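Local coordinates for protein ethylbenzene dehydrogenase alpha-subunit (Aromatoleum aromaticum, PDB 2IVF) that belongs to the molybdopterin oxidoreductase family and, as the alpha subunit of a dehydrogenase, holds a molybdenum atom and an iron/sulfur cluster, at residues Gly227-Phe232 and Arg953-Asn958; Asp521-Asp526 and His808-Gln813; Met528-Phe533 and Thr775-Tyr780; Met795-His798 and Lys802-Phe805. One frame throughout, in Å; residues are numbered along the deposited sequence.

Contact 1 (Gly227-Phe232 and Arg953-Asn958); sequences GAFHTF and RYYFMN. With GOL (glycerol), chain H.
A type II beta turn from Tyr955 to Asn958, together with Arg953 just ahead of it, makes the buried receptor into which Phe229 of helix 226-232 inserts its ring. The contact rests on this one side chain. Its CG stands anti to the backbone N (chi1 -159°), which directs the ring off the helix so that its outer rim does the touching. CE2 lies 3.3 Å from Arg953 O, which sits at the ring edge near its plane, and CZ lies 3.9 Å from the CG methylene of Arg953. The same CZ is 3.7 Å from Asn958 CB. Tyr955 offers its own ring in an oblique aromatic pair, with centroids 6.0 Å apart and planes at 63°.

The guanidinium runs past to other anchors, with NH2 bonded to the carbonyl oxygens of Gly233 and Pro806. One residue on from Phe229, His230 NE2 hydrogen-bonds O2 of a glycerol at 2.8 Å, in the imidazole plane. Asn958 ND2 donates to Phe956 O at 2.7 Å, with that oxygen in the amide plane, which helps to fix the amide's rotation; His236 NE2 is a second partner of ND2. Tyr955 N to Asn958 O is an additional backbone bond, while Asn958 N to Tyr955 O closes the turn, and Met957 takes the positive phi (68°) characteristic of the third position of type II.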
loop_
_atom_site.group_PDB
_atom_site.type_symbol
_atom_site.label_atom_id
_atom_site.label_comp_id
_atom_site.label_asym_id
_atom_site.label_seq_id
_atom_site.Cartn_x
_atom_site.Cartn_y
_atom_site.Cartn_z
ATOM N N GLY A 227 4.595 -23.465 12.617
ATOM C CA GLY A 227 3.630 -24.191 13.404
ATOM C C GLY A 227 2.797 -25.124 12.531
ATOM O O GLY A 227 2.440 -26.227 12.920
ATOM N N ALA A 228 2.484 -24.662 11.341
ATOM C CA ALA A 228 1.851 -25.523 10.364
ATOM C C ALA A 228 2.844 -26.622 9.989
ATOM O O ALA A 228 2.514 -27.812 9.944
ATOM C CB ALA A 228 1.456 -24.689 9.114
ATOM N N PHE A 229 4.087 -26.210 9.730
ATOM C CA PHE A 229 5.128 -27.156 9.289
ATOM C C PHE A 229 5.233 -28.248 10.319
ATOM O O PHE A 229 5.351 -29.405 10.006
ATOM C CB PHE A 229 6.464 -26.402 9.173
ATOM C CG PHE A 229 7.489 -27.065 8.295
ATOM C CD1 PHE A 229 7.187 -27.451 7.003
ATOM C CD2 PHE A 229 8.779 -27.212 8.736
ATOM C CE1 PHE A 229 8.148 -28.038 6.208
ATOM C CE2 PHE A 229 9.774 -27.815 7.937
ATOM C CZ PHE A 229 9.453 -28.194 6.668
ATOM N N HIS A 230 5.192 -27.874 11.589
ATOM C CA HIS A 230 5.407 -28.836 12.639
ATOM C C HIS A 230 4.177 -29.671 13.005
ATOM O O HIS A 230 4.324 -30.782 13.460
ATOM C CB HIS A 230 6.043 -28.163 13.836
ATOM C CG HIS A 230 7.458 -27.750 13.553
ATOM N ND1 HIS A 230 8.141 -26.854 14.332
ATOM C CD2 HIS A 230 8.296 -28.074 12.522
ATOM C CE1 HIS A 230 9.348 -26.658 13.821
ATOM N NE2 HIS A 230 9.470 -27.389 12.723
ATOM N N THR A 231 3.005 -29.143 12.722
ATOM C CA THR A 231 1.721 -29.817 13.005
ATOM C C THR A 231 1.341 -30.754 11.866
ATOM O O THR A 231 1.041 -31.943 12.086
ATOM C CB THR A 231 0.619 -28.782 13.208
ATOM O OG1 THR A 231 0.980 -27.910 14.299
ATOM C CG2 THR A 231 -0.730 -29.441 13.495
ATOM N N PHE A 232 1.411 -30.234 10.643
ATOM C CA PHE A 232 0.978 -30.957 9.463
ATOM C C PHE A 232 2.127 -31.547 8.625
ATOM O O PHE A 232 1.888 -32.351 7.700
ATOM C CB PHE A 232 0.168 -30.027 8.588
ATOM C CG PHE A 232 -0.966 -29.331 9.306
ATOM C CD1 PHE A 232 -2.045 -30.054 9.794
ATOM C CD2 PHE A 232 -0.966 -27.946 9.456
ATOM C CE1 PHE A 232 -3.101 -29.411 10.408
ATOM C CE2 PHE A 232 -2.035 -27.294 10.075
ATOM C CZ PHE A 232 -3.087 -28.045 10.549
ATOM N N ARG A 953 12.869 -30.359 9.675
ATOM C CA ARG A 953 13.716 -30.479 8.470
ATOM C C ARG A 953 13.810 -29.187 7.699
ATOM O O ARG A 953 13.040 -28.254 7.921
ATOM C CB ARG A 953 13.200 -31.559 7.535
ATOM C CG ARG A 953 11.826 -31.288 6.967
ATOM C CD ARG A 953 11.078 -32.597 6.566
ATOM N NE ARG A 953 9.600 -32.440 6.605
ATOM C CZ ARG A 953 8.741 -33.451 6.471
ATOM N NH1 ARG A 953 9.187 -34.675 6.301
ATOM N NH2 ARG A 953 7.434 -33.243 6.518
ATOM N N TYR A 954 14.771 -29.133 6.791
ATOM C CA TYR A 954 14.929 -27.995 5.928
ATOM C C TYR A 954 14.953 -28.428 4.474
ATOM O O TYR A 954 15.684 -29.351 4.082
ATOM C CB TYR A 954 16.215 -27.204 6.255
ATOM C CG TYR A 954 16.486 -26.122 5.223
ATOM C CD1 TYR A 954 15.629 -25.033 5.098
ATOM C CD2 TYR A 954 17.531 -26.228 4.310
ATOM C CE1 TYR A 954 15.841 -24.038 4.119
ATOM C CE2 TYR A 954 17.755 -25.226 3.350
ATOM C CZ TYR A 954 16.903 -24.160 3.245
ATOM O OH TYR A 954 17.092 -23.179 2.284
ATOM N N TYR A 955 14.149 -27.742 3.680
ATOM C CA TYR A 955 14.336 -27.700 2.240
ATOM C C TYR A 955 13.857 -26.296 1.872
ATOM O O TYR A 955 13.393 -25.564 2.746
ATOM C CB TYR A 955 13.558 -28.803 1.535
ATOM C CG TYR A 955 12.064 -28.805 1.827
ATOM C CD1 TYR A 955 11.202 -28.000 1.094
ATOM C CD2 TYR A 955 11.502 -29.640 2.802
ATOM C CE1 TYR A 955 9.828 -27.995 1.329
ATOM C CE2 TYR A 955 10.096 -29.619 3.046
ATOM C CZ TYR A 955 9.275 -28.810 2.295
ATOM O OH TYR A 955 7.879 -28.762 2.495
ATOM N N PHE A 956 13.984 -25.934 0.601
ATOM C CA PHE A 956 13.880 -24.548 0.166
ATOM C C PHE A 956 12.583 -23.912 0.684
ATOM O O PHE A 956 11.498 -24.490 0.543
ATOM C CB PHE A 956 13.973 -24.496 -1.356
ATOM C CG PHE A 956 13.829 -23.106 -1.951
ATOM C CD1 PHE A 956 14.511 -22.018 -1.427
ATOM C CD2 PHE A 956 13.054 -22.921 -3.085
ATOM C CE1 PHE A 956 14.384 -20.748 -2.001
ATOM C CE2 PHE A 956 12.922 -21.646 -3.661
ATOM C CZ PHE A 956 13.592 -20.570 -3.106
ATOM N N MET A 957 12.745 -22.731 1.295
ATOM C CA MET A 957 11.696 -21.927 1.917
ATOM C C MET A 957 11.056 -22.499 3.177
ATOM O O MET A 957 10.175 -21.853 3.783
ATOM C CB MET A 957 10.615 -21.595 0.889
ATOM C CG MET A 957 11.174 -20.940 -0.349
ATOM S SD MET A 957 9.891 -20.520 -1.526
ATOM C CE MET A 957 9.135 -22.127 -1.605
ATOM N N ASN A 958 11.491 -23.680 3.594
ATOM C CA ASN A 958 10.813 -24.418 4.637
ATOM C C ASN A 958 11.780 -24.940 5.676
ATOM O O ASN A 958 12.558 -25.822 5.415
ATOM C CB ASN A 958 10.077 -25.620 4.034
ATOM C CG ASN A 958 8.928 -25.218 3.180
ATOM O OD1 ASN A 958 7.776 -25.264 3.619
ATOM N ND2 ASN A 958 9.217 -24.789 1.953
HETATM C C1 GOL H . 12.952 -27.387 13.961
HETATM O O1 GOL H . 12.050 -27.876 14.971
HETATM C C2 GOL H . 13.003 -27.963 12.548
HETATM O O2 GOL H . 12.053 -27.474 11.617
HETATM C C3 GOL H . 14.378 -27.772 11.899
HETATM O O3 GOL H . 14.425 -27.001 10.693
#

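Contact 2 (Asp521-Asp526 and His808-Gln813)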
loop_
_atom_site.group_PDB
_atom_site.type_symbol
_atom_site.label_atom_id
_atom_site.label_comp_id
_atom_site.label_asym_id
_atom_site.label_seq_id
_atom_site.Cartn_x
_atom_site.Cartn_y
_atom_site.Cartn_z
ATOM N N ASP A 521 9.840 -47.045 3.064
ATOM C CA ASP A 521 8.555 -47.184 3.735
ATOM C C ASP A 521 7.394 -47.310 2.742
ATOM O O ASP A 521 6.969 -46.311 2.165
ATOM C CB ASP A 521 8.348 -45.982 4.640
ATOM C CG ASP A 521 7.084 -46.087 5.468
ATOM O OD1 ASP A 521 6.241 -46.989 5.218
ATOM O OD2 ASP A 521 6.955 -45.265 6.393
ATOM N N PRO A 522 6.864 -48.531 2.550
ATOM C CA PRO A 522 5.776 -48.724 1.583
ATOM C C PRO A 522 4.447 -48.040 1.915
ATOM O O PRO A 522 3.502 -48.142 1.128
ATOM C CB PRO A 522 5.581 -50.252 1.567
ATOM C CG PRO A 522 6.837 -50.813 2.149
ATOM C CD PRO A 522 7.261 -49.809 3.167
ATOM N N THR A 523 4.364 -47.380 3.070
ATOM C CA THR A 523 3.166 -46.642 3.445
ATOM C C THR A 523 3.341 -45.174 3.089
ATOM O O THR A 523 2.408 -44.369 3.235
ATOM C CB THR A 523 2.845 -46.810 4.950
ATOM O OG1 THR A 523 3.907 -46.262 5.727
ATOM C CG2 THR A 523 2.680 -48.305 5.313
ATOM N N SER A 524 4.531 -44.833 2.589
ATOM C CA SER A 524 4.851 -43.466 2.221
ATOM C C SER A 524 3.943 -42.987 1.105
ATOM O O SER A 524 3.496 -43.785 0.292
ATOM C CB SER A 524 6.298 -43.353 1.738
ATOM O OG SER A 524 7.196 -43.619 2.793
ATOM N N THR A 525 3.696 -41.678 1.084
ATOM C CA THR A 525 2.897 -41.029 0.036
ATOM C C THR A 525 3.766 -40.248 -0.938
ATOM O O THR A 525 4.944 -39.952 -0.685
ATOM C CB THR A 525 1.913 -40.043 0.636
ATOM O OG1 THR A 525 2.646 -39.070 1.386
ATOM C CG2 THR A 525 0.917 -40.744 1.555
ATOM N N ASP A 526 3.158 -39.878 -2.059
ATOM C CA ASP A 526 3.814 -38.998 -3.021
ATOM C C ASP A 526 4.365 -37.752 -2.341
ATOM O O ASP A 526 5.490 -37.303 -2.626
ATOM C CB ASP A 526 2.856 -38.639 -4.171
ATOM C CG ASP A 526 1.445 -38.253 -3.691
ATOM O OD1 ASP A 526 1.232 -37.834 -2.533
ATOM O OD2 ASP A 526 0.523 -38.388 -4.512
ATOM N N HIS A 808 5.854 -37.388 11.893
ATOM C CA HIS A 808 6.207 -38.478 12.802
ATOM C C HIS A 808 5.054 -39.474 13.063
ATOM O O HIS A 808 5.226 -40.702 12.902
ATOM C CB HIS A 808 6.659 -37.865 14.118
ATOM C CG HIS A 808 7.339 -38.823 15.043
ATOM N ND1 HIS A 808 8.545 -39.425 14.740
ATOM C CD2 HIS A 808 6.998 -39.265 16.282
ATOM C CE1 HIS A 808 8.910 -40.205 15.746
ATOM N NE2 HIS A 808 7.995 -40.116 16.700
ATOM N N THR A 809 3.922 -38.932 13.491
ATOM C CA THR A 809 2.706 -39.693 13.846
ATOM C C THR A 809 1.794 -40.037 12.677
ATOM O O THR A 809 0.779 -40.750 12.860
ATOM C CB THR A 809 1.834 -38.913 14.833
ATOM O OG1 THR A 809 1.416 -37.669 14.246
ATOM C CG2 THR A 809 2.575 -38.676 16.161
ATOM N N ARG A 810 2.136 -39.515 11.498
ATOM C CA ARG A 810 1.308 -39.590 10.279
ATOM C C ARG A 810 -0.005 -38.818 10.376
ATOM O O ARG A 810 -0.881 -38.924 9.513
ATOM C CB ARG A 810 1.036 -41.020 9.863
ATOM C CG ARG A 810 2.252 -41.714 9.266
ATOM C CD ARG A 810 2.538 -41.221 7.822
ATOM N NE ARG A 810 3.890 -41.612 7.396
ATOM C CZ ARG A 810 4.183 -42.751 6.788
ATOM N NH1 ARG A 810 3.236 -43.622 6.515
ATOM N NH2 ARG A 810 5.441 -43.036 6.460
ATOM N N ARG A 811 -0.126 -38.041 11.439
ATOM C CA ARG A 811 -1.313 -37.255 11.699
ATOM C C ARG A 811 -0.985 -35.801 11.940
ATOM O O ARG A 811 0.178 -35.396 11.969
ATOM C CB ARG A 811 -2.057 -37.840 12.889
ATOM C CG ARG A 811 -2.617 -39.212 12.582
ATOM C CD ARG A 811 -2.539 -40.199 13.746
ATOM N NE ARG A 811 -3.342 -41.339 13.339
ATOM C CZ ARG A 811 -2.936 -42.301 12.513
ATOM N NH1 ARG A 811 -1.682 -42.346 12.083
ATOM N NH2 ARG A 811 -3.781 -43.258 12.165
ATOM N N ALA A 812 -2.036 -34.978 12.011
ATOM C CA ALA A 812 -1.859 -33.574 12.343
ATOM C C ALA A 812 -1.479 -33.635 13.818
ATOM O O ALA A 812 -2.260 -34.106 14.624
ATOM C CB ALA A 812 -3.107 -32.805 12.129
ATOM N N GLN A 813 -0.283 -33.171 14.133
ATOM C CA GLN A 813 0.404 -33.601 15.329
ATOM C C GLN A 813 0.634 -32.447 16.272
ATOM O O GLN A 813 1.419 -31.574 15.988
ATOM C CB GLN A 813 1.722 -34.222 14.952
ATOM C CG GLN A 813 2.415 -34.809 16.130
ATOM C CD GLN A 813 3.663 -35.546 15.779
ATOM O OE1 GLN A 813 3.798 -36.043 14.659
ATOM N NE2 GLN A 813 4.583 -35.648 16.737
#
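Asp521 OD2 is gripped by two arginines: Arg810 NH2 at 2.7 Å across the contact, and Arg371 NH1 as a second salt-bridge partner. The carboxylate belongs to an Asx turn within a type I beta turn (Asp521 to Ser524) that links helix 504-520 to helix 526-540. Arg810 comes from the loop after helix 796-800, meeting Asp521 from the opposite direction. Its NH2 lies well above the carboxylate plane, 50° out of it, and the N-H bends to 131° at the hydrogen, so the ionic pairing is close but not linear. The other amino group is aimed better: Arg810 NH1 donates to Thr523 OG1 at 2.8 Å, nearly straight and close to the guanidinium plane. Thus the turn meets the edge of the guanidinium through both terminal nitrogens, and NH1 also reaches Arg371 O, which helps to fix the rotation of the group. Placing two positive guanidinium groups beside one carboxylate would probably favour its ionised form.

Inside the turn, the backbone of Thr523 is tied by its N to Asp521 OD1 at 2.9 Å, while Ser524 N and Ser524 OG both donate to Asp521 O. In the 808-813 loop an ST turn, Thr809 OG1 accepting from Arg811 N, spans Arg810. There Gln813 OE1 accepts from Thr809 N and Thr809 OG1, at 3.1 and 2.9 Å, both arriving from the same face of the amide plane.

Contact 3 (Met528-Phe533 and Thr775-Tyr780)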
loop_
_atom_site.group_PDB
_atom_site.type_symbol
_atom_site.label_atom_id
_atom_site.label_comp_id
_atom_site.label_asym_id
_atom_site.label_seq_id
_atom_site.Cartn_x
_atom_site.Cartn_y
_atom_site.Cartn_z
ATOM N N MET A 528 5.443 -37.346 0.560
ATOM C CA MET A 528 6.669 -37.673 1.293
ATOM C C MET A 528 7.865 -37.878 0.354
ATOM O O MET A 528 8.994 -37.436 0.639
ATOM C CB MET A 528 6.426 -38.925 2.115
ATOM C CG MET A 528 5.395 -38.707 3.206
ATOM S SD MET A 528 4.970 -40.224 4.036
ATOM C CE MET A 528 3.459 -39.737 4.831
ATOM N N GLY A 529 7.611 -38.515 -0.773
ATOM C CA GLY A 529 8.633 -38.682 -1.800
ATOM C C GLY A 529 9.106 -37.327 -2.279
ATOM O O GLY A 529 10.307 -37.099 -2.453
ATOM N N ASN A 530 8.162 -36.426 -2.493
ATOM C CA ASN A 530 8.481 -35.057 -2.943
ATOM C C ASN A 530 9.334 -34.264 -1.934
ATOM O O ASN A 530 10.296 -33.586 -2.318
ATOM C CB ASN A 530 7.198 -34.325 -3.306
ATOM C CG ASN A 530 7.425 -32.857 -3.578
ATOM O OD1 ASN A 530 7.272 -32.000 -2.692
ATOM N ND2 ASN A 530 7.827 -32.556 -4.812
ATOM N N ILE A 531 9.011 -34.369 -0.645
ATOM C CA ILE A 531 9.844 -33.758 0.421
ATOM C C ILE A 531 11.307 -34.259 0.423
ATOM O O ILE A 531 12.238 -33.465 0.548
ATOM C CB ILE A 531 9.249 -34.027 1.808
ATOM C CG1 ILE A 531 7.901 -33.310 1.975
ATOM C CG2 ILE A 531 10.173 -33.544 2.912
ATOM C CD1 ILE A 531 7.105 -33.889 3.091
ATOM N N GLU A 532 11.512 -35.565 0.319
ATOM C CA GLU A 532 12.864 -36.101 0.287
ATOM C C GLU A 532 13.634 -35.510 -0.890
ATOM O O GLU A 532 14.762 -35.035 -0.744
ATOM C CB GLU A 532 12.839 -37.616 0.187
ATOM C CG GLU A 532 12.186 -38.315 1.391
ATOM C CD GLU A 532 12.768 -37.856 2.723
ATOM O OE1 GLU A 532 13.983 -37.586 2.781
ATOM O OE2 GLU A 532 12.012 -37.753 3.708
ATOM N N PHE A 533 13.017 -35.540 -2.063
ATOM C CA PHE A 533 13.585 -34.898 -3.256
ATOM C C PHE A 533 13.955 -33.464 -2.937
ATOM O O PHE A 533 15.046 -32.989 -3.258
ATOM C CB PHE A 533 12.547 -34.931 -4.398
ATOM C CG PHE A 533 12.935 -34.141 -5.630
ATOM C CD1 PHE A 533 13.605 -34.746 -6.679
ATOM C CD2 PHE A 533 12.579 -32.804 -5.760
ATOM C CE1 PHE A 533 13.946 -34.033 -7.836
ATOM C CE2 PHE A 533 12.928 -32.083 -6.920
ATOM C CZ PHE A 533 13.608 -32.715 -7.952
ATOM N N THR A 775 4.403 -28.997 -10.136
ATOM C CA THR A 775 5.039 -30.274 -9.781
ATOM C C THR A 775 5.849 -30.177 -8.478
ATOM O O THR A 775 6.460 -31.163 -8.062
ATOM C CB THR A 775 5.985 -30.738 -10.910
ATOM O OG1 THR A 775 6.965 -29.730 -11.154
ATOM C CG2 THR A 775 5.232 -31.023 -12.184
ATOM N N GLY A 776 5.857 -29.005 -7.846
ATOM C CA GLY A 776 6.703 -28.763 -6.666
ATOM C C GLY A 776 5.930 -29.102 -5.420
ATOM O O GLY A 776 4.899 -29.774 -5.479
ATOM N N VAL A 777 6.411 -28.607 -4.287
ATOM C CA VAL A 777 5.884 -29.013 -2.990
ATOM C C VAL A 777 4.408 -28.714 -2.883
ATOM O O VAL A 777 3.662 -29.534 -2.390
ATOM C CB VAL A 777 6.652 -28.331 -1.816
ATOM C CG1 VAL A 777 6.055 -28.758 -0.481
ATOM C CG2 VAL A 777 8.131 -28.692 -1.872
ATOM N N SER A 778 3.982 -27.554 -3.370
ATOM C CA SER A 778 2.577 -27.159 -3.263
ATOM C C SER A 778 1.601 -28.182 -3.820
ATOM O O SER A 778 0.480 -28.296 -3.355
ATOM C CB SER A 778 2.342 -25.835 -3.973
ATOM O OG SER A 778 2.905 -24.752 -3.298
ATOM N N ARG A 779 1.989 -28.862 -4.884
ATOM C CA ARG A 779 1.120 -29.812 -5.505
ATOM C C ARG A 779 0.652 -30.838 -4.482
ATOM O O ARG A 779 -0.503 -31.257 -4.530
ATOM C CB ARG A 779 1.814 -30.524 -6.654
ATOM C CG ARG A 779 0.950 -31.562 -7.268
ATOM C CD ARG A 779 1.672 -32.430 -8.224
ATOM N NE ARG A 779 0.748 -33.281 -8.993
ATOM C CZ ARG A 779 -0.105 -32.841 -9.934
ATOM N NH1 ARG A 779 -0.209 -31.532 -10.248
ATOM N NH2 ARG A 779 -0.879 -33.727 -10.577
ATOM N N TYR A 780 1.542 -31.215 -3.550
ATOM C CA TYR A 780 1.236 -32.247 -2.579
ATOM C C TYR A 780 0.844 -31.633 -1.254
ATOM O O TYR A 780 -0.106 -32.111 -0.654
ATOM C CB TYR A 780 2.421 -33.187 -2.380
ATOM C CG TYR A 780 2.911 -33.725 -3.680
ATOM C CD1 TYR A 780 2.252 -34.766 -4.305
ATOM C CD2 TYR A 780 4.002 -33.149 -4.321
ATOM C CE1 TYR A 780 2.690 -35.247 -5.520
ATOM C CE2 TYR A 780 4.446 -33.622 -5.553
ATOM C CZ TYR A 780 3.783 -34.666 -6.143
ATOM O OH TYR A 780 4.208 -35.114 -7.389
#
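Asn530 packs tightly between Val777 and Tyr780, and it carries nearly all of the contact from its helix. Its CG is anti to the backbone N (chi1 171°), which sends the amide out toward the other segment. OD1 lies 3.3 Å from Val777 CA and 3.5 Å from the CG2 methyl of the same valine, whose side chain crosses it at about a right angle. The remaining atoms press on the tyrosine: Asn530 CG is 3.5 Å from Tyr780 CD2, and ND2 is 3.6 Å from CE2. Amide and ring planes are inclined by 39°.

Toward Thr775 and Gly776 the fit loosens. Asn530 ND2 stays 3.8 Å from Thr775 O, a spacing of van der Waals kind, and this end is partly exposed. Thr775 OG1 turns instead to Asp486 and Tyr490, and the exposed Arg779 lays its CD over a face of the Tyr780 ring.

Helix 777-781 is thereby packed on helix 526-540, with Val777 also touching Met534 and Tyr780 also touching Asp526 and Glu527. Glu532 and Phe533 of helix 526-540 in turn touch helix 504-520.

Contact 4 (Met795-His798 and Lys802-Phe805)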
loop_
_atom_site.group_PDB
_atom_site.type_symbol
_atom_site.label_atom_id
_atom_site.label_comp_id
_atom_site.label_asym_id
_atom_site.label_seq_id
_atom_site.Cartn_x
_atom_site.Cartn_y
_atom_site.Cartn_z
ATOM N N MET A 795 -6.247 -29.234 1.928
ATOM C CA MET A 795 -6.324 -30.343 2.868
ATOM C C MET A 795 -7.465 -31.304 2.636
ATOM O O MET A 795 -7.672 -32.230 3.445
ATOM C CB MET A 795 -6.297 -29.853 4.310
ATOM C CG MET A 795 -5.117 -28.930 4.604
ATOM S SD MET A 795 -5.034 -28.462 6.332
ATOM C CE MET A 795 -4.494 -30.003 7.055
ATOM N N ARG A 796 -8.173 -31.138 1.511
ATOM C CA ARG A 796 -9.283 -32.022 1.172
ATOM C C ARG A 796 -8.876 -33.503 1.167
ATOM O O ARG A 796 -9.648 -34.336 1.538
ATOM C CB ARG A 796 -9.843 -31.673 -0.191
ATOM C CG ARG A 796 -11.242 -32.216 -0.410
ATOM C CD ARG A 796 -11.730 -32.047 -1.841
ATOM N NE ARG A 796 -10.881 -32.760 -2.780
ATOM C CZ ARG A 796 -10.928 -34.062 -3.034
ATOM N NH1 ARG A 796 -11.798 -34.873 -2.427
ATOM N NH2 ARG A 796 -10.106 -34.552 -3.943
ATOM N N TRP A 797 -7.685 -33.822 0.675
ATOM C CA TRP A 797 -7.251 -35.236 0.615
ATOM C C TRP A 797 -7.143 -35.853 2.012
ATOM O O TRP A 797 -7.426 -37.055 2.229
ATOM C CB TRP A 797 -5.911 -35.354 -0.108
ATOM C CG TRP A 797 -5.928 -34.896 -1.515
ATOM C CD1 TRP A 797 -7.015 -34.803 -2.335
ATOM C CD2 TRP A 797 -4.798 -34.537 -2.307
ATOM N NE1 TRP A 797 -6.643 -34.342 -3.570
ATOM C CE2 TRP A 797 -5.288 -34.172 -3.593
ATOM C CE3 TRP A 797 -3.419 -34.498 -2.070
ATOM C CZ2 TRP A 797 -4.450 -33.783 -4.632
ATOM C CZ3 TRP A 797 -2.581 -34.086 -3.106
ATOM C CH2 TRP A 797 -3.107 -33.700 -4.357
ATOM N N HIS A 798 -6.685 -35.054 2.961
ATOM C CA HIS A 798 -6.630 -35.518 4.332
ATOM C C HIS A 798 -8.018 -35.822 4.867
ATOM O O HIS A 798 -8.232 -36.875 5.476
ATOM C CB HIS A 798 -5.872 -34.546 5.234
ATOM C CG HIS A 798 -4.490 -34.242 4.732
ATOM N ND1 HIS A 798 -3.540 -35.217 4.561
ATOM C CD2 HIS A 798 -3.922 -33.081 4.327
ATOM C CE1 HIS A 798 -2.428 -34.668 4.093
ATOM N NE2 HIS A 798 -2.636 -33.369 3.941
ATOM N N LYS A 802 -8.789 -39.370 3.572
ATOM C CA LYS A 802 -8.131 -39.900 4.741
ATOM C C LYS A 802 -6.647 -40.089 4.506
ATOM O O LYS A 802 -6.037 -40.990 5.064
ATOM C CB LYS A 802 -8.802 -41.183 5.215
ATOM C CG LYS A 802 -10.308 -41.070 5.338
ATOM C CD LYS A 802 -10.761 -39.963 6.274
ATOM C CE LYS A 802 -12.279 -39.711 6.129
ATOM N NZ LYS A 802 -12.698 -38.525 6.920
ATOM N N LYS A 803 -6.095 -39.227 3.666
ATOM C CA LYS A 803 -4.672 -39.251 3.372
ATOM C C LYS A 803 -3.849 -38.829 4.607
ATOM O O LYS A 803 -4.120 -37.797 5.252
ATOM C CB LYS A 803 -4.344 -38.365 2.165
ATOM C CG LYS A 803 -2.974 -38.620 1.575
ATOM C CD LYS A 803 -2.597 -37.610 0.464
ATOM C CE LYS A 803 -1.248 -37.916 -0.176
ATOM N NZ LYS A 803 -1.032 -37.163 -1.462
ATOM N N VAL A 804 -2.833 -39.624 4.892
ATOM C CA VAL A 804 -1.922 -39.377 6.009
ATOM C C VAL A 804 -1.150 -38.074 5.821
ATOM O O VAL A 804 -1.021 -37.550 4.693
ATOM C CB VAL A 804 -0.932 -40.584 6.244
ATOM C CG1 VAL A 804 -1.708 -41.852 6.682
ATOM C CG2 VAL A 804 -0.074 -40.899 5.008
ATOM N N PHE A 805 -0.630 -37.559 6.932
ATOM C CA PHE A 805 0.161 -36.357 6.926
ATOM C C PHE A 805 1.616 -36.740 6.975
ATOM O O PHE A 805 1.963 -37.769 7.569
ATOM C CB PHE A 805 -0.137 -35.521 8.165
ATOM C CG PHE A 805 -1.455 -34.872 8.147
ATOM C CD1 PHE A 805 -2.594 -35.567 8.530
ATOM C CD2 PHE A 805 -1.562 -33.565 7.748
ATOM C CE1 PHE A 805 -3.835 -34.927 8.541
ATOM C CE2 PHE A 805 -2.777 -32.928 7.730
ATOM C CZ PHE A 805 -3.913 -33.609 8.135
#
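Met795 touches Phe805 with its terminal methyl: CE sits 3.5 Å from Phe805 CE2, at the ring edge and near its plane. The thioether bend at chi3 (72°) swings the methyl there, and the two side chains cross at about a right angle. Two residues on, Trp797 uses both backbone and side chain. Its carbonyl O accepts from Lys803 N at 2.9 Å, an almost linear 6→1 bond. Beside it Lys802 reverses the chain through a positive phi (64°), in the left-handed region, consistent with a Schellman motif closing the carboxyl end of the short helix 796-800. The extended Lys803 chain then runs alongside the indole in the same direction, bringing NZ to 3.6 Å from Trp797 CE3; the ammonium itself is anchored by a salt bridge to Asp526, while Trp797 NE1 bonds Glu785. Last comes His798, held in two ways. Its ND1 donates to Lys803 O at 2.7 Å, the acceptor lying in the imidazole plane although the donor stands above the carbonyl plane. Phe805 meanwhile covers one face of that imidazole in a face-to-face stack, centroids 3.9 Å apart and planes at 13°. The far nitrogen, His798 NE2, is bonded to Lys234 NZ, consistent with NE2 acting as acceptor.

Overall arrangement
Along the chain, contacts 3 and 4 follow in series within the long loop that contact 2 closes, and contact 1, whose segments lie 721 residues apart, encloses all three. In space they gather closely: the centres of contacts 2 and 4 are about 10 Å apart, those of 1 and 4 about 17 Å. Helix 526-540 is the common element: it begins at Asp526, the last residue of contact 2's first segment, holds the first segment of contact 3, and touches side chains of contacts 1 and 4. Direct links include Thr231 O to Gln813 N at 2.7 Å and Arg810 O to Phe805 N at 2.9 Å. Distant parts of the chain are thus joined into one packed region; within contact 1, the Asn958 side chain is about 14 Å from the molybdenum atom.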